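Local atomic coordinates of Two-component system sensor histidine kinase (PDB entry 3OTT), a protein that probably senses saccharides outside the cell through its propeller and sandwich domains and relays the signal, by histidine phosphorylation, to gene expression. Residues B[378-381]-B[382-386]; B[134-138]-B[139-143]; B[655-659]-B[660-664]; B[565-569]-B[570-574]; B[255-258]-B[259-263]. All blocks are in the same frame, centred on the assembly; numbering follows the deposited sequence.

Contact 1. Residues B[378-381]-B[382-386]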
# COMPACT_ATOMS: atom_id res chain seq x y z
N ILE B 378 -9.28 -1.34 25.52
CA ILE B 378 -9.63 -2.71 25.20
C ILE B 378 -9.55 -3.56 26.49
O ILE B 378 -8.55 -3.51 27.22
CB ILE B 378 -8.70 -3.28 24.10
CG1 ILE B 378 -8.59 -2.28 22.95
CG2 ILE B 378 -9.22 -4.67 23.60
CD1 ILE B 378 -7.39 -2.60 21.93
N TYR B 379 -10.58 -4.38 26.75
CA TYR B 379 -10.71 -5.11 27.97
C TYR B 379 -11.37 -6.47 27.75
O TYR B 379 -12.37 -6.63 27.03
CB TYR B 379 -11.54 -4.29 28.93
CG TYR B 379 -11.89 -4.97 30.23
CD1 TYR B 379 -10.91 -5.19 31.21
CD2 TYR B 379 -13.18 -5.37 30.48
CE1 TYR B 379 -11.21 -5.81 32.41
CE2 TYR B 379 -13.51 -6.00 31.68
CZ TYR B 379 -12.52 -6.21 32.64
OH TYR B 379 -12.83 -6.79 33.82
N GLU B 380 -10.84 -7.48 28.41
CA GLU B 380 -11.51 -8.78 28.41
C GLU B 380 -12.11 -9.05 29.78
O GLU B 380 -11.40 -8.95 30.79
CB GLU B 380 -10.49 -9.90 28.05
CG GLU B 380 -11.17 -11.19 27.79
CD GLU B 380 -10.26 -12.35 27.40
OE1 GLU B 380 -9.12 -12.19 26.88
OE2 GLU B 380 -10.72 -13.47 27.59
N ASP B 381 -13.39 -9.39 29.84
CA ASP B 381 -14.07 -9.57 31.16
C ASP B 381 -13.86 -10.95 31.80
O ASP B 381 -13.00 -11.74 31.33
CB ASP B 381 -15.55 -9.21 31.14
CG ASP B 381 -16.41 -10.19 30.31
OD1 ASP B 381 -15.99 -11.36 30.07
OD2 ASP B 381 -17.53 -9.79 29.90
N LYS B 382 -14.67 -11.25 32.83
CA LYS B 382 -14.50 -12.47 33.64
C LYS B 382 -15.00 -13.67 32.90
O LYS B 382 -14.66 -14.79 33.26
CB LYS B 382 -15.29 -12.42 34.98
CG LYS B 382 -15.11 -11.16 35.83
CD LYS B 382 -13.67 -10.94 36.27
CE LYS B 382 -13.65 -9.90 37.41
NZ LYS B 382 -12.28 -9.46 37.64
N GLU B 383 -15.84 -13.48 31.89
CA GLU B 383 -16.34 -14.63 31.15
C GLU B 383 -15.69 -14.67 29.78
O GLU B 383 -16.22 -15.27 28.85
CB GLU B 383 -17.86 -14.59 31.05
CG GLU B 383 -18.56 -14.80 32.42
CD GLU B 383 -20.08 -14.54 32.38
OE1 GLU B 383 -20.49 -13.40 32.01
OE2 GLU B 383 -20.86 -15.47 32.74
N GLN B 384 -14.54 -14.01 29.65
CA GLN B 384 -13.81 -13.99 28.38
C GLN B 384 -14.53 -13.21 27.24
O GLN B 384 -14.30 -13.46 26.07
CB GLN B 384 -13.36 -15.42 27.94
CG GLN B 384 -12.39 -16.11 28.98
CD GLN B 384 -13.16 -16.73 30.19
OE1 GLN B 384 -14.08 -17.51 30.00
NE2 GLN B 384 -12.82 -16.35 31.41
N GLN B 385 -15.37 -12.25 27.57
CA GLN B 385 -15.98 -11.45 26.53
C GLN B 385 -15.09 -10.18 26.32
O GLN B 385 -14.63 -9.55 27.27
CB GLN B 385 -17.40 -11.05 26.93
CG GLN B 385 -18.45 -12.19 27.13
CD GLN B 385 -18.92 -12.75 25.81
OE1 GLN B 385 -19.37 -12.01 24.93
NE2 GLN B 385 -18.79 -14.06 25.65
N LEU B 386 -14.91 -9.81 25.06
CA LEU B 386 -14.03 -8.74 24.69
C LEU B 386 -14.84 -7.41 24.62
O LEU B 386 -15.79 -7.33 23.84
CB LEU B 386 -13.43 -9.07 23.33
CG LEU B 386 -12.14 -8.32 22.90
CD1 LEU B 386 -12.44 -6.98 22.40
CD2 LEU B 386 -11.11 -8.21 24.01
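Ile378 meets Leu386 at the end of strand 375-380: its methyl CG2 lies 4.0 Å from Leu386 CD2, with the two branched chains set at a slant to each other. At Tyr379 it is the backbone that takes part, its carbonyl oxygen receiving a CA-H...O contact from Leu386. Glu380 pairs with Leu386 as an antiparallel non-hydrogen-bonded pair. Its side chain runs out extended, with CG anti to the backbone N (chi1 -169°), and carries OE2 over the turn to 3.2 Å from Gln384 CA; the same oxygen is hydrogen-bonded to Ser333. Asp381 then closes the link. Its N donates to Gln385 O at 2.9 Å, almost straight, and its own carbonyl oxygen accepts from Gln384 N at 3.2 Å in a type I beta turn. The carboxylate is folded back between N and carbonyl carbon, a torsion (chi1 69°) that turns OD1 inward, where it is gripped twice, by Glu383 N at 2.8 Å and by Gln385 N at 2.7 Å, from opposite faces of the carboxylate plane. The bond to Glu383 makes an Asx turn, and the pair of bonds fixes the rotation of the carboxylate. OD2 is engaged as well, by Trp387 NE1 and by a salt bridge to Lys446, which also pairs with Glu383, itself hydrogen-bonded to His447. The turn joins the first two strands of a propeller blade, 375-380 and 386-390. Ile378, Glu380 and Leu386 lean on Phe330 of strand 326-331 in one neighbouring blade, while Tyr379 packs on strand 421-426 of the other and its OH bonds to Glu426 N.

Contact 2. Residues B[134-138]-B[139-143]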
# COMPACT_ATOMS: atom_id res chain seq x y z
N THR B 134 16.31 -5.52 -28.13
CA THR B 134 16.36 -4.27 -28.85
C THR B 134 17.66 -3.64 -28.45
O THR B 134 17.99 -3.64 -27.28
CB THR B 134 15.26 -3.28 -28.40
OG1 THR B 134 13.97 -3.77 -28.80
CG2 THR B 134 15.48 -1.92 -29.01
N SER B 135 18.34 -3.04 -29.41
CA SER B 135 19.66 -2.52 -29.23
C SER B 135 19.61 -1.02 -29.23
O SER B 135 18.82 -0.44 -29.93
CB SER B 135 20.51 -2.99 -30.40
OG SER B 135 21.77 -2.37 -30.38
N PHE B 136 20.49 -0.41 -28.44
CA PHE B 136 20.63 1.03 -28.38
C PHE B 136 22.05 1.39 -28.60
O PHE B 136 22.96 0.79 -28.01
CB PHE B 136 20.20 1.56 -27.01
CG PHE B 136 18.75 1.39 -26.74
CD1 PHE B 136 18.28 0.21 -26.15
CD2 PHE B 136 17.85 2.35 -27.16
CE1 PHE B 136 16.94 0.01 -25.97
CE2 PHE B 136 16.50 2.16 -26.95
CZ PHE B 136 16.06 1.01 -26.36
N ASP B 137 22.28 2.39 -29.44
CA ASP B 137 23.68 2.74 -29.64
C ASP B 137 24.05 4.23 -29.72
O ASP B 137 23.23 5.14 -29.52
CB ASP B 137 24.27 1.90 -30.79
CG ASP B 137 24.01 2.50 -32.16
OD1 ASP B 137 22.88 2.95 -32.47
OD2 ASP B 137 24.99 2.53 -32.95
N THR B 138 25.32 4.42 -30.03
CA THR B 138 25.95 5.72 -30.21
C THR B 138 25.35 6.57 -31.36
O THR B 138 24.92 7.69 -31.17
CB THR B 138 27.49 5.46 -30.30
OG1 THR B 138 28.18 6.37 -29.45
CG2 THR B 138 28.03 5.50 -31.69
N ARG B 139 25.28 5.99 -32.54
CA ARG B 139 24.77 6.62 -33.75
C ARG B 139 23.25 6.80 -33.80
O ARG B 139 22.76 7.92 -34.02
CB ARG B 139 25.25 5.82 -34.95
CG ARG B 139 26.69 6.17 -35.25
CD ARG B 139 27.50 5.09 -35.98
NE ARG B 139 28.93 5.31 -35.73
CZ ARG B 139 29.68 6.25 -36.31
NH1 ARG B 139 29.15 7.07 -37.21
NH2 ARG B 139 30.97 6.36 -35.99
N ARG B 140 22.49 5.72 -33.57
CA ARG B 140 21.02 5.83 -33.61
C ARG B 140 20.43 6.56 -32.39
O ARG B 140 19.42 7.23 -32.53
CB ARG B 140 20.34 4.47 -33.76
CG ARG B 140 20.80 3.67 -34.96
CD ARG B 140 19.78 2.62 -35.35
NE ARG B 140 20.46 1.54 -36.05
CZ ARG B 140 20.73 0.35 -35.52
NH1 ARG B 140 20.33 0.06 -34.29
NH2 ARG B 140 21.38 -0.57 -36.25
N ASN B 141 21.05 6.46 -31.22
CA ASN B 141 20.38 6.93 -30.00
C ASN B 141 21.07 8.06 -29.20
O ASN B 141 20.49 8.57 -28.24
CB ASN B 141 19.95 5.74 -29.12
CG ASN B 141 19.29 4.60 -29.92
OD1 ASN B 141 19.98 3.75 -30.53
ND2 ASN B 141 17.95 4.55 -29.91
N GLY B 142 22.26 8.47 -29.63
CA GLY B 142 23.03 9.54 -28.95
C GLY B 142 23.64 9.07 -27.64
O GLY B 142 23.87 9.86 -26.72
N LEU B 143 23.90 7.77 -27.51
CA LEU B 143 24.66 7.30 -26.34
C LEU B 143 26.05 7.93 -26.34
O LEU B 143 26.63 8.12 -27.41
CB LEU B 143 24.76 5.79 -26.34
CG LEU B 143 23.62 5.01 -25.71
CD1 LEU B 143 23.98 3.55 -25.82
CD2 LEU B 143 23.42 5.42 -24.25
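Asp137 N donates to Asn141 OD1 at 2.9 Å, the shortest polar bond here and nearly straight at 171°, although the N lies above the plane of the amide. The same amide sends its ND2 past the Phe136 ring, 3.5 Å from CD2, and on to the carbonyl of Gly175. Asn141 thus ties the end of strand 133-136 to the short helix 138-141 and, through Gly175, to the start of strand 176-180 in the following blade. Asp137 is the N-cap of that helix. With CG between its backbone N and carbonyl carbon (chi1 84°), the carboxylate turns back over the first turn, where OD1 takes Arg140 N at 3.0 Å from above its plane; OD2 adds a weak bond from Arg139 N. The guanidinium of Arg140 lies near as well, but OD1 stands well out of its plane and no N-H points at it, so at most the opposite charges would attract. At the other end Gly142 leaves the helix with positive phi. Asp137 O draws in two weak bonds, from Asn141 N and Leu143 N, the latter at 3.4 Å, and Thr138 OG1 gives its proton to Leu143 O at 3.1 Å, linking the first residue of the helix to the residue just past Gly142. Leu143 CD1 settles 3.7 Å from Phe136 O. The whole forms a single-turn helical link between two blades of a propeller, from outer strand 133-136 to strand 148-153. Phe136 meets the Trp116 ring and touches strand 122-127, whereas Asn141 and Leu143 bear on Phe177 of strand 176-180 in the following blade.

Contact 3. Residues B[655-659]-B[660-664]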
# COMPACT_ATOMS: atom_id res chain seq x y z
N ASP B 655 17.44 -38.22 -9.78
CA ASP B 655 16.48 -38.89 -8.91
C ASP B 655 16.28 -38.17 -7.59
O ASP B 655 15.81 -38.76 -6.60
CB ASP B 655 16.91 -40.36 -8.71
CG ASP B 655 18.35 -40.51 -8.17
OD1 ASP B 655 19.23 -39.65 -8.47
OD2 ASP B 655 18.62 -41.51 -7.46
N VAL B 656 16.62 -36.90 -7.56
CA VAL B 656 16.58 -36.19 -6.30
C VAL B 656 15.92 -34.83 -6.50
O VAL B 656 16.20 -34.19 -7.48
CB VAL B 656 18.01 -36.12 -5.68
CG1 VAL B 656 18.15 -34.94 -4.85
CG2 VAL B 656 18.25 -37.32 -4.85
N PRO B 657 15.04 -34.41 -5.59
CA PRO B 657 14.40 -33.09 -5.84
C PRO B 657 15.17 -31.97 -5.09
O PRO B 657 16.20 -32.25 -4.48
CB PRO B 657 12.97 -33.29 -5.28
CG PRO B 657 13.23 -34.22 -4.06
CD PRO B 657 14.43 -35.12 -4.45
N ASN B 658 14.72 -30.72 -5.26
CA ASN B 658 15.24 -29.60 -4.48
C ASN B 658 14.69 -29.67 -3.10
O ASN B 658 13.49 -29.40 -2.87
CB ASN B 658 14.94 -28.23 -5.09
CG ASN B 658 15.87 -27.11 -4.47
OD1 ASN B 658 16.42 -27.28 -3.39
ND2 ASN B 658 16.05 -26.03 -5.18
N ILE B 659 15.59 -30.00 -2.17
CA ILE B 659 15.28 -30.27 -0.78
C ILE B 659 14.60 -29.07 -0.12
O ILE B 659 13.77 -29.24 0.76
CB ILE B 659 16.56 -30.72 0.00
CG1 ILE B 659 16.20 -31.33 1.36
CG2 ILE B 659 17.57 -29.53 0.22
CD1 ILE B 659 15.39 -32.59 1.27
N ARG B 660 14.93 -27.85 -0.57
CA ARG B 660 14.33 -26.67 0.03
C ARG B 660 12.82 -26.57 -0.22
O ARG B 660 12.12 -25.97 0.57
CB ARG B 660 15.06 -25.44 -0.47
CG ARG B 660 14.63 -24.06 0.16
CD ARG B 660 15.18 -22.90 -0.70
NE ARG B 660 14.71 -21.62 -0.18
CZ ARG B 660 15.06 -20.42 -0.65
NH1 ARG B 660 15.89 -20.30 -1.67
NH2 ARG B 660 14.58 -19.35 -0.07
N TYR B 661 12.33 -27.19 -1.31
CA TYR B 661 10.95 -27.05 -1.79
C TYR B 661 10.14 -28.34 -1.80
O TYR B 661 9.19 -28.49 -2.60
CB TYR B 661 10.95 -26.42 -3.20
CG TYR B 661 11.45 -24.99 -3.17
CD1 TYR B 661 10.70 -23.96 -2.54
CD2 TYR B 661 12.70 -24.67 -3.71
CE1 TYR B 661 11.21 -22.66 -2.48
CE2 TYR B 661 13.21 -23.37 -3.65
CZ TYR B 661 12.47 -22.38 -3.04
OH TYR B 661 13.04 -21.14 -3.00
N THR B 662 10.54 -29.29 -0.96
CA THR B 662 9.88 -30.58 -0.96
C THR B 662 9.40 -30.89 0.42
O THR B 662 10.14 -30.70 1.37
CB THR B 662 10.83 -31.74 -1.37
OG1 THR B 662 11.73 -31.28 -2.36
CG2 THR B 662 10.02 -32.81 -2.02
N ASN B 663 8.18 -31.38 0.48
CA ASN B 663 7.54 -31.89 1.68
C ASN B 663 7.70 -33.43 1.76
O ASN B 663 7.46 -34.04 2.82
CB ASN B 663 6.04 -31.52 1.61
CG ASN B 663 5.78 -29.96 1.47
OD1 ASN B 663 4.94 -29.52 0.66
ND2 ASN B 663 6.49 -29.15 2.27
N SER B 664 8.08 -34.06 0.65
CA SER B 664 8.05 -35.52 0.51
C SER B 664 9.14 -35.99 -0.42
O SER B 664 9.19 -35.60 -1.60
CB SER B 664 6.72 -36.00 -0.05
OG SER B 664 5.73 -36.03 0.96
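The chain from Asn658 to Tyr661 coils through a short 3-10 turn at Ile659 and Arg660, so that the carbonyl of Asn658 comes round to face the residues that follow. Its oxygen accepts from Tyr661 N at 2.9 Å and from Thr662 OG1 at 2.6 Å, the two donors standing on opposite faces of the carbonyl plane. Asn658 also closes an Asx turn: OD1 takes Arg660 N at 3.2 Å, a bond of 160° at the hydrogen, with the N above the amide plane. This turn belongs to the loop between strand 646-648, in one sheet of the C-terminal beta-sandwich, and strand 664-667, in the other. Ile659 is buried between the sheets' strands, on Leu638 and Leu742. The polar side chains face the propeller instead. With its CG swung away from the backbone N (chi1 -163°), Asn658 lays its amide beside Tyr661, the planes almost perpendicular and ND2 at the ring edge, 3.9 Å from CD2; ND2 bonds to Arg90 O. Tyr661 in turn places its OH 3.1 Å above the plane of the Arg660 guanidinium and over its centre. That guanidinium makes a salt bridge to Asp30 while the OH reaches Glu32, so the two carboxylates probably help hold both groups against propeller loops. Pro657 brings CG to 3.7 Å from Thr662 OG1, the ring crossing the threonine side chain at about a right angle.

Contact 4. Residues B[565-569]-B[570-574]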
# COMPACT_ATOMS: atom_id res chain seq x y z
N THR B 565 3.29 0.80 31.94
CA THR B 565 2.82 -0.55 32.12
C THR B 565 3.72 -1.38 33.04
O THR B 565 4.93 -1.11 33.12
CB THR B 565 2.57 -1.24 30.74
OG1 THR B 565 1.53 -2.18 30.88
CG2 THR B 565 3.81 -1.92 30.17
N CYS B 566 3.15 -2.39 33.71
CA CYS B 566 3.95 -3.30 34.58
C CYS B 566 4.63 -4.33 33.71
O CYS B 566 3.99 -4.96 32.87
CB CYS B 566 3.12 -4.08 35.60
SG CYS B 566 2.30 -3.02 36.74
N VAL B 567 5.92 -4.51 33.94
CA VAL B 567 6.72 -5.52 33.27
C VAL B 567 7.47 -6.29 34.38
O VAL B 567 8.54 -5.87 34.80
CB VAL B 567 7.70 -4.86 32.27
CG1 VAL B 567 8.63 -5.87 31.68
CG2 VAL B 567 6.91 -4.13 31.11
N LYS B 568 6.87 -7.36 34.90
CA LYS B 568 7.48 -8.14 36.00
C LYS B 568 7.77 -7.27 37.23
O LYS B 568 6.85 -6.77 37.87
CB LYS B 568 8.80 -8.80 35.54
CG LYS B 568 8.71 -9.91 34.51
CD LYS B 568 10.15 -10.19 34.05
CE LYS B 568 10.31 -11.55 33.43
NZ LYS B 568 10.02 -11.44 31.98
N ASN B 569 9.05 -7.05 37.52
CA ASN B 569 9.46 -6.32 38.73
C ASN B 569 9.69 -4.85 38.50
O ASN B 569 10.11 -4.13 39.41
CB ASN B 569 10.71 -6.96 39.34
CG ASN B 569 10.40 -8.28 39.99
OD1 ASN B 569 9.41 -8.40 40.74
ND2 ASN B 569 11.22 -9.29 39.70
N SER B 570 9.37 -4.42 37.29
CA SER B 570 9.52 -3.04 36.92
C SER B 570 8.21 -2.41 36.47
O SER B 570 7.24 -3.11 36.14
CB SER B 570 10.55 -2.95 35.79
OG SER B 570 11.80 -3.49 36.24
N ILE B 571 8.20 -1.09 36.44
CA ILE B 571 7.25 -0.41 35.60
C ILE B 571 7.86 0.36 34.41
O ILE B 571 8.82 1.12 34.58
CB ILE B 571 6.24 0.44 36.43
CG1 ILE B 571 5.52 1.38 35.46
CG2 ILE B 571 6.95 1.27 37.44
CD1 ILE B 571 4.28 2.00 36.04
N TRP B 572 7.30 0.17 33.21
CA TRP B 572 7.79 0.90 32.02
C TRP B 572 6.96 2.13 31.79
O TRP B 572 5.76 2.05 31.81
CB TRP B 572 7.76 0.03 30.74
CG TRP B 572 8.82 -1.07 30.73
CD1 TRP B 572 9.34 -1.73 31.83
CD2 TRP B 572 9.45 -1.65 29.57
NE1 TRP B 572 10.28 -2.66 31.41
CE2 TRP B 572 10.35 -2.65 30.04
CE3 TRP B 572 9.31 -1.46 28.20
CZ2 TRP B 572 11.14 -3.41 29.18
CZ3 TRP B 572 10.12 -2.24 27.32
CH2 TRP B 572 11.01 -3.20 27.83
N VAL B 573 7.62 3.25 31.53
CA VAL B 573 6.97 4.55 31.43
C VAL B 573 7.44 5.24 30.17
O VAL B 573 8.61 5.61 30.04
CB VAL B 573 7.27 5.42 32.68
CG1 VAL B 573 6.40 6.72 32.67
CG2 VAL B 573 6.97 4.67 33.92
N SER B 574 6.52 5.39 29.23
CA SER B 574 6.78 6.04 27.97
C SER B 574 6.39 7.51 28.09
O SER B 574 5.31 7.82 28.59
CB SER B 574 5.96 5.38 26.89
OG SER B 574 6.20 6.04 25.68
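Val567 lays its CG2 methyl on one face of the Trp572 indole, 3.5 Å from the centroid of the five-membered ring and only 11° off the normal, a CH-pi contact. The other branch, CG1, with the backbone N opposite it (chi1 174°), stands over the same face, near the rim at the nitrogen, 3.6 Å from NE1, so both methyls lie over the five-membered part of the indole. Val567 and Trp572 lie on the same side of the hairpin as Thr565 and Ser570; Cys566 and Ile571 occupy the reverse side, and Ile571 CG1 comes 3.5 Å from Thr565 O. The backbone ladder is regular. Thr565 and Trp572 form a hydrogen-bonded pair, with Thr565 N to Trp572 O at 2.8 Å and Trp572 N to Thr565 O at 2.7 Å. Next comes the non-hydrogen-bonded pair of Cys566 with Ile571, and then the hydrogen-bonded pair of Val567 with Ser570, whose bonds measure 2.9 Å (Val567 N to Ser570 O) and 3.0 Å (Ser570 N to Val567 O). The reversal takes just Lys568 and Asn569, with Lys568 at positive phi; its amine makes a salt bridge to Asp609. Trp572 also rests on Ile581 of strand 578-583, and Thr565 on Leu602 of strand 601-605. This is a beta hairpin with a two-residue loop, a type II' turn, joining the first two strands, 561-567 and 570-575, of a four-stranded propeller blade.

Contact 5. Residues B[255-258]-B[259-263]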
# COMPACT_ATOMS: atom_id res chain seq x y z
N VAL B 255 31.83 6.11 4.34
CA VAL B 255 30.47 6.21 4.80
C VAL B 255 30.17 7.72 4.93
O VAL B 255 30.81 8.42 5.70
CB VAL B 255 30.28 5.47 6.20
CG1 VAL B 255 28.92 5.66 6.78
CG2 VAL B 255 30.56 4.02 6.14
N TYR B 256 29.14 8.18 4.20
CA TYR B 256 28.77 9.60 4.15
C TYR B 256 27.45 9.81 4.89
O TYR B 256 26.42 9.11 4.64
CB TYR B 256 28.64 10.03 2.65
CG TYR B 256 28.09 11.46 2.47
CD1 TYR B 256 26.74 11.68 2.45
CD2 TYR B 256 28.97 12.60 2.41
CE1 TYR B 256 26.20 12.98 2.30
CE2 TYR B 256 28.44 13.90 2.30
CZ TYR B 256 27.04 14.06 2.24
OH TYR B 256 26.46 15.27 2.13
N HIS B 257 27.43 10.80 5.76
CA HIS B 257 26.23 11.08 6.51
C HIS B 257 25.72 12.45 6.06
O HIS B 257 24.66 12.50 5.43
CB HIS B 257 26.46 10.97 8.03
CG HIS B 257 25.33 11.50 8.87
ND1 HIS B 257 24.08 10.90 8.91
CD2 HIS B 257 25.26 12.57 9.69
CE1 HIS B 257 23.28 11.59 9.71
NE2 HIS B 257 23.98 12.59 10.21
N ASN B 258 26.46 13.52 6.34
CA ASN B 258 26.20 14.84 5.73
C ASN B 258 27.52 15.63 5.48
O ASN B 258 28.61 15.11 5.80
CB ASN B 258 25.11 15.66 6.49
CG ASN B 258 25.51 15.96 7.92
OD1 ASN B 258 26.70 16.05 8.23
ND2 ASN B 258 24.52 16.09 8.81
N ASP B 259 27.44 16.84 4.94
CA ASP B 259 28.66 17.65 4.69
C ASP B 259 29.41 18.03 5.95
O ASP B 259 30.62 18.26 5.87
CB ASP B 259 28.37 18.98 3.94
CG ASP B 259 28.11 18.77 2.46
OD1 ASP B 259 28.12 19.75 1.68
OD2 ASP B 259 27.91 17.62 2.03
N THR B 260 28.73 18.10 7.09
CA THR B 260 29.39 18.62 8.28
C THR B 260 29.95 17.50 9.10
O THR B 260 30.60 17.73 10.10
CB THR B 260 28.47 19.51 9.19
OG1 THR B 260 27.23 18.86 9.41
CG2 THR B 260 28.20 20.89 8.53
N THR B 261 29.72 16.28 8.67
CA THR B 261 30.15 15.13 9.42
C THR B 261 31.32 14.45 8.73
O THR B 261 31.22 14.06 7.60
CB THR B 261 29.00 14.09 9.60
OG1 THR B 261 27.87 14.73 10.18
CG2 THR B 261 29.43 12.87 10.49
N PRO B 262 32.41 14.25 9.45
CA PRO B 262 33.55 13.54 8.91
C PRO B 262 33.11 12.21 8.26
O PRO B 262 32.38 11.48 8.86
CB PRO B 262 34.38 13.22 10.14
CG PRO B 262 34.00 14.36 11.13
CD PRO B 262 32.57 14.63 10.87
N LEU B 263 33.59 11.91 7.07
CA LEU B 263 33.42 10.58 6.50
C LEU B 263 34.05 9.58 7.44
O LEU B 263 35.06 9.89 8.06
CB LEU B 263 34.21 10.47 5.20
CG LEU B 263 33.75 11.29 4.00
CD1 LEU B 263 34.80 11.15 2.96
CD2 LEU B 263 32.34 10.79 3.51
O HOH W 1 29.65 12.45 6.30
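The loop joining the third and fourth strands of a propeller blade, 252-256 and 264-266, is set by Asn258, which reaches forward to Thr260 and Thr261. Its side chain is turned between its own N and carbonyl carbon (chi1 61°), and OD1 accepts from Thr261 OG1 at 2.6 Å, the hydroxyl standing above the amide plane. A weak bond from Thr260 N joins it there, while Thr261 N bonds to Asn258 O at 3.3 Å. One buttress comes from Tyr256: its OH donates to Asp259 OD2 at 2.8 Å on the anti side of the carboxylate, the two planes 79° apart. That oxygen also salt-bridges Lys224, a second partner that would probably stabilise its negative charge. A water spans the loop, 2.8 Å from His257 N, whose proton it accepts, and 2.6 Å from Thr261 O. Nearer the strands, Leu263 CD2 lies 3.8 Å from Tyr256 CA and also near the edge of the Tyr256 ring, and continues onto Glu227 and Phe229 of strand 222-229. Tyr256 also meets Trp206 edge-to-face, so the loop packs against the preceding blade; its core is an Asx turn within a type I beta turn.

Overall arrangement
Two seven-bladed propellers and a C-terminal sandwich share these five turns. Contacts 2 and 5 belong to the first propeller, with centres 38 Å apart, and contacts 1 and 4 to the second, where the centres are 22 Å apart and the nearest atoms about 11 Å. The widest separation is from contact 2 to contact 1, 70 Å between centres and on opposite sides of the chain's centre. Contact 3 is the one in the sandwich, with its centre 46 to 49 Å from the other four. It is also the one near the bound hexatantalum dodecabromide cluster: the Arg660 side chain is about 7 Å away, and Glu32, which is hydrogen-bonded to Tyr661 OH, lines that pocket.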